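Local coordinates for 5'-AMP-activated protein kinase subunit beta (Schizosaccharomyces pombe, PDB 2QRD), which serves as the beta subunit of AMP-activated protein kinase, probably holding the heterotrimer together and helping to direct its location and substrate choice during glucose limitation, at residues B[55-58]-B[59-62]. Residues are numbered along the deposited sequence; the frame is centred on the assembly and turned at random.
Sequences NPNH and VLLN
The flat amide of Asn57 presents one face to Val59, whose methyl CG2 sits over it, 3.1 Å from OD1 and 3.4 Å from ND2 of Asn57. The backbone N of Val59 lies over this same face, and the Leu60 side chain comes to it too, toward the CB and ND2 end. The motif is an Asx turn combined with a type I beta turn, in the loop between helix 46-49 and strand 65-67 of the C-terminal interaction domain. With CG of Asn57 anti to its main-chain nitrogen (chi1 -173°), OD1 swings forward to accept a hydrogen bond from Val59 N at 3.2 Å. That donor stands 53° out of the amide plane, although its N-H points fairly straight at the oxygen (160°). Asparagine suits the first turn position because its short side chain can bond two residues ahead while its own carbonyl O receives Leu60 N at 2.8 Å. Leu60 supplies an apolar branch: its CD1 rests 3.8 Å from CB of Asn57, and the side chain also packs on Phe15 of the ssp2 kinase subunit. Leu61 returns across the turn to the buried Pro56; both also touch Thr79 of strand 74-82, so the loop lies against the sheet. Here proline offers a compact apolar ring, with its CG 3.9 Å from CD1 of Leu61, while CD2 of Leu61 lies 3.6 Å from the carbonyl O of His58.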
loop_
_atom_site.group_PDB
_atom_site.type_symbol
_atom_site.label_atom_id
_atom_site.label_comp_id
_atom_site.label_asym_id
_atom_site.label_seq_id
_atom_site.Cartn_x
_atom_site.Cartn_y
_atom_site.Cartn_z
ATOM N N ASN B 55 16.478 -8.128 -4.592
ATOM C CA ASN B 55 17.199 -6.896 -4.864
ATOM C C ASN B 55 17.190 -6.588 -6.348
ATOM O O ASN B 55 17.361 -7.483 -7.178
ATOM C CB ASN B 55 18.631 -6.967 -4.318
ATOM C CG ASN B 55 18.661 -7.028 -2.802
ATOM O OD1 ASN B 55 17.684 -6.685 -2.134
ATOM N ND2 ASN B 55 19.766 -7.481 -2.255
ATOM N N PRO B 56 16.960 -5.322 -6.695
ATOM C CA PRO B 56 16.828 -5.030 -8.115
ATOM C C PRO B 56 18.178 -4.823 -8.785
ATOM O O PRO B 56 19.183 -4.596 -8.120
ATOM C CB PRO B 56 16.037 -3.725 -8.119
ATOM C CG PRO B 56 16.486 -3.030 -6.873
ATOM C CD PRO B 56 16.823 -4.114 -5.859
ATOM N N ASN B 57 18.191 -4.932 -10.099
ATOM C CA ASN B 57 19.322 -4.501 -10.895
ATOM C C ASN B 57 19.400 -2.970 -10.770
ATOM O O ASN B 57 18.457 -2.250 -11.145
ATOM C CB ASN B 57 19.094 -4.944 -12.345
ATOM C CG ASN B 57 20.276 -4.696 -13.246
ATOM O OD1 ASN B 57 21.233 -3.999 -12.900
ATOM N ND2 ASN B 57 20.208 -5.266 -14.439
ATOM N N HIS B 58 20.509 -2.499 -10.202
ATOM C CA HIS B 58 20.764 -1.079 -10.018
ATOM C C HIS B 58 20.639 -0.276 -11.312
ATOM O O HIS B 58 20.304 0.913 -11.263
ATOM C CB HIS B 58 22.131 -0.836 -9.367
ATOM C CG HIS B 58 22.388 -1.685 -8.150
ATOM N ND1 HIS B 58 21.432 -1.917 -7.175
ATOM C CD2 HIS B 58 23.501 -2.356 -7.752
ATOM C CE1 HIS B 58 21.940 -2.700 -6.239
ATOM N NE2 HIS B 58 23.192 -2.980 -6.564
ATOM N N VAL B 59 20.866 -0.900 -12.469
ATOM C CA VAL B 59 20.644 -0.170 -13.724
ATOM C C VAL B 59 19.156 0.030 -14.081
ATOM O O VAL B 59 18.861 0.832 -14.960
ATOM C CB VAL B 59 21.459 -0.718 -14.959
ATOM C CG1 VAL B 59 22.977 -0.703 -14.698
ATOM C CG2 VAL B 59 20.964 -2.093 -15.387
ATOM N N LEU B 60 18.237 -0.679 -13.418
ATOM C CA LEU B 60 16.808 -0.592 -13.748
ATOM C C LEU B 60 16.001 0.228 -12.740
ATOM O O LEU B 60 14.757 0.183 -12.715
ATOM C CB LEU B 60 16.195 -1.986 -13.902
ATOM C CG LEU B 60 16.836 -2.962 -14.901
ATOM C CD1 LEU B 60 16.249 -4.373 -14.751
ATOM C CD2 LEU B 60 16.711 -2.437 -16.330
ATOM N N LEU B 61 16.716 0.966 -11.907
ATOM C CA LEU B 61 16.138 1.960 -11.025
ATOM C C LEU B 61 15.416 3.098 -11.788
ATOM O O LEU B 61 15.933 3.654 -12.763
ATOM C CB LEU B 61 17.231 2.510 -10.098
ATOM C CG LEU B 61 17.349 1.900 -8.687
ATOM C CD1 LEU B 61 16.838 0.472 -8.585
ATOM C CD2 LEU B 61 18.772 1.988 -8.185
ATOM N N ASN B 62 14.209 3.412 -11.329
ATOM C CA ASN B 62 13.333 4.414 -11.936
ATOM C C ASN B 62 13.143 4.312 -13.452
ATOM O O ASN B 62 13.054 5.300 -14.155
ATOM C CB ASN B 62 13.643 5.833 -11.416
ATOM C CG ASN B 62 13.288 6.009 -9.903
ATOM O OD1 ASN B 62 14.115 6.477 -9.119
ATOM N ND2 ASN B 62 12.079 5.599 -9.502
#